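PDB 2WB0: E2A dna-binding protein from Human adenovirus 5, which binds single-stranded DNA and supports elongation in viral strand-displacement replication by unwinding the template without ATP through multimer formation, and also enhances initiation. Local coordinates for residues K110-S115 and C182-S187; I116-E121 and H168-P173; Q58-S63 and F245-A250. All coordinates share one frame; numbering follows the deposited sequence.

Contact 1. Residues K110-S115 and C182-S187. With ZN (zinc ion), chain B.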
ATOM      1  N   LYS A 110     -12.067  11.885  -0.064  1.00 15.85           N
ATOM      2  CA  LYS A 110     -12.682  11.121  -1.198  1.00 15.59           C
ATOM      3  C   LYS A 110     -12.229   9.655  -1.093  1.00 14.56           C
ATOM      4  O   LYS A 110     -11.089   9.382  -0.720  1.00 15.22           O
ATOM      5  CB  LYS A 110     -12.296  11.714  -2.577  1.00 16.36           C
ATOM      6  CG  LYS A 110     -12.865  13.096  -2.697  1.00 20.48           C
ATOM      7  CD  LYS A 110     -12.420  13.840  -3.898  1.00 22.54           C
ATOM      8  CE  LYS A 110     -12.629  15.381  -3.679  1.00 24.26           C
ATOM      9  NZ  LYS A 110     -11.685  16.390  -2.821  1.00 18.77           N
ATOM     10  N   CYS A 111     -13.128   8.712  -1.370  1.00 14.10           N
ATOM     11  CA  CYS A 111     -12.785   7.300  -1.364  1.00 13.26           C
ATOM     12  C   CYS A 111     -12.252   6.837  -2.694  1.00 15.26           C
ATOM     13  O   CYS A 111     -12.005   7.644  -3.581  1.00 16.49           O
ATOM     14  CB  CYS A 111     -13.996   6.456  -0.932  1.00 12.70           C
ATOM     15  SG  CYS A 111     -15.280   6.399  -2.186  1.00 16.02           S
ATOM     16  N   LEU A 112     -12.047   5.529  -2.839  1.00 15.36           N
ATOM     17  CA  LEU A 112     -11.498   4.963  -4.081  1.00 16.08           C
ATOM     18  C   LEU A 112     -12.393   5.149  -5.297  1.00 16.52           C
ATOM     19  O   LEU A 112     -11.904   5.204  -6.415  1.00 18.08           O
ATOM     20  CB  LEU A 112     -11.214   3.482  -3.889  1.00 15.29           C
ATOM     21  CG  LEU A 112      -9.868   2.984  -3.390  1.00 21.42           C
ATOM     22  CD1 LEU A 112      -8.678   3.992  -3.157  1.00 19.76           C
ATOM     23  CD2 LEU A 112      -9.966   1.796  -2.438  1.00 20.45           C
ATOM     24  N   HIS A 113     -13.673   5.348  -5.058  1.00 16.47           N
ATOM     25  CA  HIS A 113     -14.604   5.677  -6.104  1.00 16.73           C
ATOM     26  C   HIS A 113     -14.337   7.046  -6.682  1.00 19.06           C
ATOM     27  O   HIS A 113     -14.801   7.355  -7.790  1.00 18.30           O
ATOM     28  CB  HIS A 113     -15.984   5.696  -5.549  1.00 18.05           C
ATOM     29  CG  HIS A 113     -16.553   4.341  -5.346  1.00 16.84           C
ATOM     30  ND1 HIS A 113     -16.611   3.724  -4.110  1.00 16.68           N
ATOM     31  CD2 HIS A 113     -17.126   3.495  -6.232  1.00 16.74           C
ATOM     32  CE1 HIS A 113     -17.162   2.529  -4.257  1.00 16.26           C
ATOM     33  NE2 HIS A 113     -17.458   2.358  -5.535  1.00 19.01           N
ATOM     34  N   GLY A 114     -13.630   7.879  -5.925  1.00 17.78           N
ATOM     35  CA  GLY A 114     -13.356   9.264  -6.289  1.00 17.33           C
ATOM     36  C   GLY A 114     -14.454  10.237  -5.854  1.00 18.30           C
ATOM     37  O   GLY A 114     -14.448  11.416  -6.219  1.00 17.41           O
ATOM     38  N   SER A 115     -15.416   9.741  -5.098  1.00 16.77           N
ATOM     39  CA  SER A 115     -16.487  10.555  -4.560  1.00 18.28           C
ATOM     40  C   SER A 115     -16.258  10.889  -3.110  1.00 18.73           C
ATOM     41  O   SER A 115     -15.555  10.172  -2.352  1.00 17.90           O
ATOM     42  CB  SER A 115     -17.848   9.849  -4.701  1.00 18.06           C
ATOM     43  OG  SER A 115     -17.794   8.502  -4.292  1.00 17.88           O
ATOM     44  N   CYS A 182     -16.165   0.446  -1.702  1.00 16.85           N
ATOM     45  CA  CYS A 182     -14.743   0.289  -2.032  1.00 16.67           C
ATOM     46  C   CYS A 182     -13.970  -0.206  -0.805  1.00 16.76           C
ATOM     47  O   CYS A 182     -12.787  -0.537  -0.929  1.00 17.78           O
ATOM     48  CB  CYS A 182     -14.114   1.629  -2.544  1.00 18.29           C
ATOM     49  SG  CYS A 182     -14.262   2.942  -1.331  1.00 17.01           S
ATOM     50  N   GLY A 183     -14.640  -0.283   0.354  1.00 16.73           N
ATOM     51  CA  GLY A 183     -14.057  -0.816   1.592  1.00 15.02           C
ATOM     52  C   GLY A 183     -13.306   0.233   2.426  1.00 17.27           C
ATOM     53  O   GLY A 183     -12.701  -0.089   3.434  1.00 15.61           O
ATOM     54  N   MET A 184     -13.287   1.482   1.974  1.00 16.50           N
ATOM     55  CA  MET A 184     -12.609   2.543   2.707  1.00 18.17           C
ATOM     56  C   MET A 184     -13.567   3.118   3.760  1.00 17.59           C
ATOM     57  O   MET A 184     -14.762   3.365   3.490  1.00 19.38           O
ATOM     58  CB  MET A 184     -12.209   3.637   1.717  1.00 16.18           C
ATOM     59  CG  MET A 184     -11.185   4.578   2.256  1.00 25.13           C
ATOM     60  SD  MET A 184     -10.267   5.442   0.940  1.00 27.00           S
ATOM     61  CE  MET A 184      -9.841   4.232  -0.136  1.00 26.55           C
ATOM     62  N   PHE A 185     -13.034   3.346   4.951  1.00 17.27           N
ATOM     63  CA  PHE A 185     -13.765   3.908   6.100  1.00 17.73           C
ATOM     64  C   PHE A 185     -12.737   4.502   7.051  1.00 17.68           C
ATOM     65  O   PHE A 185     -11.672   3.869   7.321  1.00 17.78           O
ATOM     66  CB  PHE A 185     -14.552   2.818   6.836  1.00 17.80           C
ATOM     67  CG  PHE A 185     -15.187   3.312   8.078  1.00 19.05           C
ATOM     68  CD1 PHE A 185     -16.369   4.053   8.003  1.00 18.23           C
ATOM     69  CD2 PHE A 185     -14.538   3.163   9.324  1.00 17.88           C
ATOM     70  CE1 PHE A 185     -16.987   4.563   9.161  1.00 15.85           C
ATOM     71  CE2 PHE A 185     -15.180   3.656  10.499  1.00 19.27           C
ATOM     72  CZ  PHE A 185     -16.371   4.351  10.399  1.00 18.83           C
ATOM     73  N   PHE A 186     -13.008   5.695   7.543  1.00 17.31           N
ATOM     74  CA  PHE A 186     -12.159   6.310   8.561  1.00 17.98           C
ATOM     75  C   PHE A 186     -12.960   6.574   9.823  1.00 19.03           C
ATOM     76  O   PHE A 186     -14.000   7.237   9.787  1.00 17.20           O
ATOM     77  CB  PHE A 186     -11.523   7.590   8.003  1.00 17.39           C
ATOM     78  CG  PHE A 186     -10.727   7.356   6.745  1.00 15.76           C
ATOM     79  CD1 PHE A 186      -9.570   6.548   6.784  1.00 19.67           C
ATOM     80  CD2 PHE A 186     -11.089   7.960   5.551  1.00 19.04           C
ATOM     81  CE1 PHE A 186      -8.795   6.324   5.650  1.00 18.31           C
ATOM     82  CE2 PHE A 186     -10.333   7.738   4.378  1.00 21.31           C
ATOM     83  CZ  PHE A 186      -9.217   6.901   4.407  1.00 19.18           C
ATOM     84  N   SER A 187     -12.515   5.982  10.937  1.00 18.99           N
ATOM     85  CA  SER A 187     -13.148   6.246  12.248  1.00 20.50           C
ATOM     86  C   SER A 187     -12.902   7.692  12.576  1.00 20.76           C
ATOM     87  O   SER A 187     -13.730   8.373  13.202  1.00 17.70           O
ATOM     88  CB  SER A 187     -12.472   5.435  13.338  1.00 21.98           C
ATOM     89  OG  SER A 187     -13.269   4.316  13.559  1.00 28.17           O
TER
HETATM   90 ZN    ZN B 601     -16.008   4.240  -2.210  1.00 16.45          ZN
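C111, H113 and C182 meet at a zinc ion, and that metal is the main thing joining residues 110-115 to residues 182-187. On the first segment C111 SG binds zinc at 2.3 Å and H113 ND1 at 2.1 Å; from the other segment C182 SG comes in at 2.4 Å. The fourth ligand is C166, just after strand 158-165. Both cysteines carry SG between the backbone N and the carbonyl carbon (chi1 71° for C111, 59° for C182), which swings each sulfur back over its own main chain and onto the metal. C182 SG also rests against C111 CB at 3.5 Å, and the backbone N of C182 sits near the plane of the H113 ring at its CE1 edge.

No hydrogen bond crosses the contact; the polar bonds work inside 110-115. A type I turn from C111 to G114 is closed by G114 N on C111 O, and C111 N bonds S115 O. A weak bond of 3.5 Å runs from H113 N to C111 SG. That last bond brings an N-H to a metal-bound thiolate and would be expected to ease its negative charge.

The apolar part lies beside the metal. L112 CB packs on C182 CB at 3.7 Å, while the end of L112 crosses the M184 chain at about a right angle. M184 CE lies against the branched end of L112, though the exact spacing there is doubtful. W98 of strand 95-99 touches both side chains.

Altogether this is a four-coordinate zinc site of three cysteines and one histidine, consistent with a structural role, with a Cys-X-His turn supplying two ligands and cysteines from later in the chain completing the set.

Contact 2. Residues I116-E121 and H168-P173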
ATOM      1  N   ILE A 116     -16.785  12.031  -2.735  1.00 18.78           N
ATOM      2  CA  ILE A 116     -16.606  12.454  -1.427  1.00 18.30           C
ATOM      3  C   ILE A 116     -17.195  11.443  -0.427  1.00 18.51           C
ATOM      4  O   ILE A 116     -18.234  10.809  -0.725  1.00 19.02           O
ATOM      5  CB  ILE A 116     -17.093  13.924  -1.164  1.00 19.95           C
ATOM      6  CG1 ILE A 116     -18.345  14.005  -0.437  1.00 22.17           C
ATOM      7  CG2 ILE A 116     -16.847  15.039  -2.178  1.00 21.73           C
ATOM      8  CD1 ILE A 116     -17.846  14.294   0.813  1.00 17.36           C
ATOM      9  N   MET A 117     -16.536  11.310   0.732  1.00 15.94           N
ATOM     10  CA  MET A 117     -16.981  10.443   1.813  1.00 17.90           C
ATOM     11  C   MET A 117     -17.946  11.142   2.771  1.00 19.28           C
ATOM     12  O   MET A 117     -17.727  12.277   3.144  1.00 20.18           O
ATOM     13  CB  MET A 117     -15.779   9.829   2.598  1.00 15.82           C
ATOM     14  CG  MET A 117     -14.874   8.940   1.648  1.00 16.61           C
ATOM     15  SD  MET A 117     -13.373   8.325   2.552  1.00 17.37           S
ATOM     16  CE  MET A 117     -14.127   6.991   3.534  1.00 16.87           C
ATOM     17  N   ILE A 118     -18.998  10.406   3.157  1.00 20.55           N
ATOM     18  CA  ILE A 118     -20.075  10.953   3.961  1.00 20.15           C
ATOM     19  C   ILE A 118     -19.754  10.924   5.435  1.00 21.65           C
ATOM     20  O   ILE A 118     -19.216   9.942   5.930  1.00 20.96           O
ATOM     21  CB  ILE A 118     -21.354  10.152   3.670  1.00 20.57           C
ATOM     22  CG1 ILE A 118     -21.692  10.187   2.167  1.00 20.14           C
ATOM     23  CG2 ILE A 118     -22.550  10.648   4.588  1.00 20.90           C
ATOM     24  CD1 ILE A 118     -22.007  11.556   1.678  1.00 20.65           C
ATOM     25  N   ASN A 119     -20.114  11.973   6.180  1.00 22.30           N
ATOM     26  CA  ASN A 119     -19.870  11.975   7.617  1.00 24.79           C
ATOM     27  C   ASN A 119     -20.801  10.997   8.331  1.00 25.12           C
ATOM     28  O   ASN A 119     -21.915  10.886   7.966  1.00 25.82           O
ATOM     29  CB  ASN A 119     -20.093  13.379   8.204  1.00 26.59           C
ATOM     30  CG  ASN A 119     -18.827  14.226   8.181  1.00 34.40           C
ATOM     31  OD1 ASN A 119     -18.563  14.946   7.210  1.00 39.70           O
ATOM     32  ND2 ASN A 119     -18.015  14.124   9.259  1.00 39.42           N
ATOM     33  N   LYS A 120     -20.308  10.311   9.363  1.00 26.62           N
ATOM     34  CA  LYS A 120     -21.052   9.297  10.147  1.00 28.57           C
ATOM     35  C   LYS A 120     -20.629   9.466  11.608  1.00 29.78           C
ATOM     36  O   LYS A 120     -19.483   9.818  11.896  1.00 28.27           O
ATOM     37  CB  LYS A 120     -20.577   7.877   9.826  1.00 28.19           C
ATOM     38  CG  LYS A 120     -21.167   7.192   8.636  1.00 28.69           C
ATOM     39  CD  LYS A 120     -22.165   6.117   9.065  1.00 31.99           C
ATOM     40  CE  LYS A 120     -23.208   5.847   7.995  1.00 29.72           C
ATOM     41  NZ  LYS A 120     -22.674   4.858   6.983  1.00 30.83           N
ATOM     42  N   GLU A 121     -21.529   9.128  12.522  1.00 31.43           N
ATOM     43  CA  GLU A 121     -21.095   8.916  13.898  1.00 33.69           C
ATOM     44  C   GLU A 121     -20.683   7.435  14.096  1.00 33.34           C
ATOM     45  O   GLU A 121     -21.353   6.523  13.608  1.00 34.64           O
ATOM     46  CB  GLU A 121     -22.172   9.375  14.864  1.00 34.17           C
ATOM     47  CG  GLU A 121     -22.163   8.632  16.190  1.00 40.09           C
ATOM     48  CD  GLU A 121     -22.772   9.454  17.322  1.00 46.63           C
ATOM     49  OE1 GLU A 121     -23.539  10.434  17.032  1.00 48.86           O
ATOM     50  OE2 GLU A 121     -22.420   9.136  18.490  1.00 48.75           O
ATOM     51  N   HIS A 168     -21.435   4.764  -0.963  1.00 15.40           N
ATOM     52  CA  HIS A 168     -22.257   3.577  -1.196  1.00 16.00           C
ATOM     53  C   HIS A 168     -22.571   2.849   0.091  1.00 16.56           C
ATOM     54  O   HIS A 168     -23.473   2.005   0.111  1.00 17.84           O
ATOM     55  CB  HIS A 168     -21.542   2.669  -2.163  1.00 16.46           C
ATOM     56  CG  HIS A 168     -21.280   3.336  -3.481  1.00 17.69           C
ATOM     57  ND1 HIS A 168     -22.186   3.303  -4.518  1.00 19.15           N
ATOM     58  CD2 HIS A 168     -20.221   4.054  -3.921  1.00 19.88           C
ATOM     59  CE1 HIS A 168     -21.698   3.979  -5.545  1.00 22.53           C
ATOM     60  NE2 HIS A 168     -20.504   4.443  -5.213  1.00 19.18           N
ATOM     61  N   ASP A 169     -21.909   3.248   1.159  1.00 16.42           N
ATOM     62  CA  ASP A 169     -22.212   2.758   2.506  1.00 18.37           C
ATOM     63  C   ASP A 169     -23.034   3.693   3.337  1.00 19.27           C
ATOM     64  O   ASP A 169     -23.174   3.451   4.540  1.00 19.26           O
ATOM     65  CB  ASP A 169     -20.887   2.399   3.219  1.00 18.77           C
ATOM     66  CG  ASP A 169     -20.103   1.285   2.466  1.00 19.15           C
ATOM     67  OD1 ASP A 169     -20.769   0.420   1.799  1.00 20.03           O
ATOM     68  OD2 ASP A 169     -18.843   1.278   2.519  1.00 17.73           O
ATOM     69  N   ALA A 170     -23.578   4.778   2.738  1.00 20.10           N
ATOM     70  CA  ALA A 170     -24.102   5.885   3.588  1.00 20.31           C
ATOM     71  C   ALA A 170     -25.304   5.467   4.470  1.00 19.82           C
ATOM     72  O   ALA A 170     -25.511   6.002   5.560  1.00 21.78           O
ATOM     73  CB  ALA A 170     -24.434   7.147   2.745  1.00 22.21           C
ATOM     74  N   ALA A 171     -26.012   4.437   4.052  1.00 22.37           N
ATOM     75  CA  ALA A 171     -27.144   3.913   4.842  1.00 22.87           C
ATOM     76  C   ALA A 171     -26.773   2.657   5.695  1.00 24.07           C
ATOM     77  O   ALA A 171     -27.631   2.058   6.311  1.00 24.51           O
ATOM     78  CB  ALA A 171     -28.360   3.625   3.872  1.00 22.83           C
ATOM     79  N   CYS A 172     -25.493   2.268   5.708  1.00 23.13           N
ATOM     80  CA  CYS A 172     -24.996   1.162   6.521  1.00 22.48           C
ATOM     81  C   CYS A 172     -24.579   1.734   7.884  1.00 23.36           C
ATOM     82  O   CYS A 172     -24.234   2.918   7.985  1.00 23.06           O
ATOM     83  CB  CYS A 172     -23.748   0.550   5.890  1.00 23.80           C
ATOM     84  SG  CYS A 172     -24.041  -0.269   4.307  1.00 32.16           S
ATOM     85  N   PRO A 173     -24.597   0.907   8.939  1.00 23.52           N
ATOM     86  CA  PRO A 173     -23.901   1.295  10.182  1.00 24.25           C
ATOM     87  C   PRO A 173     -22.464   1.698   9.848  1.00 23.41           C
ATOM     88  O   PRO A 173     -21.926   1.167   8.904  1.00 21.58           O
ATOM     89  CB  PRO A 173     -23.836  -0.035  10.982  1.00 24.38           C
ATOM     90  CG  PRO A 173     -25.062  -0.785  10.519  1.00 25.31           C
ATOM     91  CD  PRO A 173     -25.141  -0.468   9.015  1.00 25.40           C
TER
HETATM   92  O   HOH W   1     -20.836   3.287   7.103  1.00 26.14           O
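K120 carries the polar half of this contact, reaching from strand 118-124 into the turn at 169-172, where its ammonium group meets main-chain carbonyls. The straightforward bond is K120 NZ to C172 O at 2.7 Å; the nitrogen lies tilted 25° from the carbonyl plane, with a C=O...N angle of 145°. Two weak bonds add to it, from K120 NZ to D169 O at 2.9 Å and to A170 O at 3.4 Å. The lysine chain gets there by folding: it bends at chi2 (-106°) and again at chi4, which turns NZ into the mouth of the turn. A water bonded to P173 O also lies next to NZ, though its separation from the amine is too short to be taken at face value.

D169 O has a second role: it accepts the backbone N of C172 at 2.9 Å, closing a type I turn from D169 to C172. The carboxylate of D169 is engaged elsewhere, with S181 OG and the backbone N of S178, and its OD2 stays 6.9 Å from K120 NZ.

Apolar contact is slight: I118 CG1 lies against A170 CB at 4.1 Å. I118 stands two residues before K120, its side chain on the same side of the strand.

The chemistry implies that the amine is met by main-chain carbonyls, with the D169 carboxylate not in contact with it. Carbonyl dipoles converging on one amine would be expected to stabilise its positive charge, and they tie the turn to the edge strand through main-chain atoms.

Contact 3. Residues Q58-S63 and F245-A250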
ATOM      1  N   GLN A  58      15.472   3.670   9.221  1.00 21.66           N
ATOM      2  CA  GLN A  58      14.407   3.646  10.205  1.00 23.62           C
ATOM      3  C   GLN A  58      13.060   3.470   9.488  1.00 21.00           C
ATOM      4  O   GLN A  58      12.742   4.243   8.590  1.00 23.46           O
ATOM      5  CB  GLN A  58      14.406   4.963  11.013  1.00 25.53           C
ATOM      6  CG  GLN A  58      15.592   5.043  12.025  1.00 34.07           C
ATOM      7  CD  GLN A  58      16.062   6.476  12.359  1.00 45.19           C
ATOM      8  OE1 GLN A  58      15.962   6.915  13.519  1.00 47.08           O
ATOM      9  NE2 GLN A  58      16.587   7.211  11.339  1.00 47.58           N
ATOM     10  N   LEU A  59      12.330   2.416   9.814  1.00 17.91           N
ATOM     11  CA  LEU A  59      11.008   2.189   9.201  1.00 17.08           C
ATOM     12  C   LEU A  59       9.978   2.692  10.203  1.00 18.10           C
ATOM     13  O   LEU A  59      10.278   2.666  11.420  1.00 18.65           O
ATOM     14  CB  LEU A  59      10.809   0.677   8.910  1.00 15.06           C
ATOM     15  CG  LEU A  59      11.742   0.162   7.786  1.00 15.33           C
ATOM     16  CD1 LEU A  59      11.555  -1.309   7.496  1.00 17.46           C
ATOM     17  CD2 LEU A  59      11.619   0.959   6.453  1.00 16.43           C
ATOM     18  N   THR A  60       8.781   3.089   9.744  1.00 15.62           N
ATOM     19  CA  THR A  60       7.788   3.647  10.683  1.00 15.96           C
ATOM     20  C   THR A  60       6.468   3.005  10.329  1.00 15.76           C
ATOM     21  O   THR A  60       5.975   3.216   9.191  1.00 15.16           O
ATOM     22  CB  THR A  60       7.621   5.156  10.507  1.00 16.71           C
ATOM     23  OG1 THR A  60       8.903   5.771  10.583  1.00 14.67           O
ATOM     24  CG2 THR A  60       6.720   5.771  11.670  1.00 17.91           C
ATOM     25  N   PHE A  61       5.950   2.179  11.250  1.00 15.43           N
ATOM     26  CA  PHE A  61       4.740   1.362  10.977  1.00 15.98           C
ATOM     27  C   PHE A  61       4.896   0.526   9.698  1.00 16.36           C
ATOM     28  O   PHE A  61       3.897   0.374   8.895  1.00 19.19           O
ATOM     29  CB  PHE A  61       3.483   2.196  10.759  1.00 15.19           C
ATOM     30  CG  PHE A  61       3.224   3.231  11.825  1.00 16.91           C
ATOM     31  CD1 PHE A  61       3.327   2.920  13.205  1.00 24.27           C
ATOM     32  CD2 PHE A  61       2.921   4.518  11.449  1.00 16.50           C
ATOM     33  CE1 PHE A  61       3.130   3.985  14.194  1.00 23.73           C
ATOM     34  CE2 PHE A  61       2.696   5.502  12.376  1.00 22.51           C
ATOM     35  CZ  PHE A  61       2.767   5.233  13.744  1.00 21.32           C
ATOM     36  N   THR A  62       6.074  -0.018   9.484  1.00 14.70           N
ATOM     37  CA  THR A  62       6.296  -0.865   8.326  1.00 13.34           C
ATOM     38  C   THR A  62       7.052  -2.060   8.869  1.00 14.66           C
ATOM     39  O   THR A  62       7.953  -1.870   9.681  1.00 14.66           O
ATOM     40  CB  THR A  62       7.200  -0.123   7.347  1.00 12.89           C
ATOM     41  OG1 THR A  62       6.508   0.998   6.869  1.00 10.84           O
ATOM     42  CG2 THR A  62       7.633  -1.034   6.190  1.00 12.28           C
ATOM     43  N   SER A  63       6.695  -3.270   8.452  1.00 14.21           N
ATOM     44  CA  SER A  63       7.497  -4.423   8.894  1.00 15.91           C
ATOM     45  C   SER A  63       8.683  -4.599   7.987  1.00 16.18           C
ATOM     46  O   SER A  63       8.619  -4.243   6.779  1.00 15.04           O
ATOM     47  CB  SER A  63       6.691  -5.691   8.925  1.00 17.29           C
ATOM     48  OG  SER A  63       6.625  -6.249   7.667  1.00 18.59           O
ATOM     49  N   PHE A 245      -2.409   6.202  11.032  1.00 14.12           N
ATOM     50  CA  PHE A 245      -1.871   5.989  12.399  1.00 17.06           C
ATOM     51  C   PHE A 245      -1.236   7.296  12.890  1.00 16.80           C
ATOM     52  O   PHE A 245      -0.433   7.890  12.179  1.00 15.47           O
ATOM     53  CB  PHE A 245      -0.746   4.953  12.399  1.00 17.20           C
ATOM     54  CG  PHE A 245      -1.189   3.509  12.277  1.00 21.92           C
ATOM     55  CD1 PHE A 245      -2.236   3.116  11.466  1.00 19.51           C
ATOM     56  CD2 PHE A 245      -0.429   2.495  12.930  1.00 28.69           C
ATOM     57  CE1 PHE A 245      -2.682   1.772  11.415  1.00 21.49           C
ATOM     58  CE2 PHE A 245      -0.794   1.128  12.840  1.00 29.72           C
ATOM     59  CZ  PHE A 245      -1.927   0.767  12.046  1.00 28.86           C
ATOM     60  N   ALA A 246      -1.571   7.742  14.107  1.00 15.16           N
ATOM     61  CA  ALA A 246      -0.967   8.949  14.657  1.00 15.81           C
ATOM     62  C   ALA A 246       0.511   8.737  14.918  1.00 16.89           C
ATOM     63  O   ALA A 246       0.910   7.612  15.312  1.00 15.58           O
ATOM     64  CB  ALA A 246      -1.691   9.330  16.023  1.00 16.06           C
ATOM     65  N   LEU A 247       1.321   9.767  14.690  1.00 17.87           N
ATOM     66  CA  LEU A 247       2.713   9.754  15.147  1.00 21.67           C
ATOM     67  C   LEU A 247       2.630  10.475  16.496  1.00 25.77           C
ATOM     68  O   LEU A 247       2.739  11.701  16.561  1.00 26.22           O
ATOM     69  CB  LEU A 247       3.688  10.494  14.225  1.00 19.68           C
ATOM     70  CG  LEU A 247       3.809   9.877  12.787  1.00 20.12           C
ATOM     71  CD1 LEU A 247       4.466  10.861  11.876  1.00 22.01           C
ATOM     72  CD2 LEU A 247       4.633   8.639  12.884  1.00 16.29           C
ATOM     73  N   SER A 248       2.438   9.754  17.586  0.50 27.82           N
ATOM     74  CA  SER A 248       2.069  10.456  18.857  0.50 30.76           C
ATOM     75  C   SER A 248       3.152  11.253  19.646  0.50 32.64           C
ATOM     76  O   SER A 248       2.789  12.216  20.339  0.50 32.65           O
ATOM     77  CB  SER A 248       1.270   9.540  19.801  0.50 31.08           C
ATOM     78  OG  SER A 248      -0.023   9.296  19.292  0.50 30.68           O
ATOM     79  N   ASN A 249       4.437  10.879  19.597  1.00 33.87           N
ATOM     80  CA  ASN A 249       5.446  11.778  20.229  1.00 36.13           C
ATOM     81  C   ASN A 249       5.888  12.984  19.321  1.00 38.76           C
ATOM     82  O   ASN A 249       6.610  13.899  19.770  1.00 39.78           O
ATOM     83  CB  ASN A 249       6.624  10.968  20.814  1.00 35.61           C
ATOM     84  CG  ASN A 249       6.176   9.944  21.884  1.00 33.43           C
ATOM     85  OD1 ASN A 249       6.642   8.806  21.904  1.00 34.06           O
ATOM     86  ND2 ASN A 249       5.263  10.344  22.767  1.00 35.25           N
ATOM     87  N   ALA A 250       5.394  13.026  18.076  1.00 40.65           N
ATOM     88  CA  ALA A 250       5.923  13.927  17.068  1.00 43.11           C
ATOM     89  C   ALA A 250       5.711  15.409  17.327  1.00 45.81           C
ATOM     90  O   ALA A 250       6.396  16.239  16.702  1.00 46.25           O
ATOM     91  CB  ALA A 250       5.450  13.560  15.708  1.00 43.50           C
TER
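The two backbones stay well apart, F61 CA and F245 CA being 8.2 Å from each other, and F61 itself adopts a left-handed conformation (phi 53°) in the loop ahead of helix 64-83, opposite the end of strand 242-246. Side chains make most of the contact, with one backbone oxygen, A246 O; no hydrogen bond crosses.

The F61 ring is the centre of the contact. Over one of its faces lies F245, which uses both its CB and its ring. F245 CB makes a CH-pi contact 3.9 Å from the centroid of the F61 ring, off toward the rim, with F61 CE2 its closest atom. The F245 ring then turns an edge toward the same face: the centroids are 5.0 Å apart and the planes are inclined at 56°, an edge-to-face pair some way short of perpendicular. F245 CD2 leads, sitting 3.8 Å from F61 CD1. On the opposite face of F61 is T60 CG2, the methyl of its own neighbour in sequence, so the ring has a neighbour on each face, both offset toward its rim. At the ring edge F61 CZ meets A246 O at 3.4 Å, close to the ring plane, where the slightly positive edge would be expected to suit a carbonyl oxygen.

L247 closes the group. With CG beside the backbone N (chi1 -63°), it brings CD2 against both F61 CE2 and T60 CG2, 3.7 Å from each. V274 of the adjacent strand 271-276 touches both phenylalanine side chains, and K297 of strand 297-299 does likewise.

The contact thus joins two parts of the fold: a loop between two helices of the all-alpha region packs on the antiparallel sheet 242-246/271-276/297-299 of the second zinc-binding region.

Overall arrangement
Contacts 1 and 2 belong to one zinc-binding region and both reach the sheet of strands 118-124, 158-165 and 185-186. They touch directly: the H113 and H168 rings meet, and M117 packs against C111, M184 and F186. Contact 1 is partly buried and metal-bound, whereas contact 2 lies at the surface and relies on a charged amine facing carbonyls. Contact 3, also a surface contact, is aromatic and apolar; it stands apart, its centre about 23 Å from that of contact 1 and 28 Å from that of contact 2. Along the chain the three are nested, with 116-121/168-173 inside 110-115/182-187, and both inside 58-63/245-250.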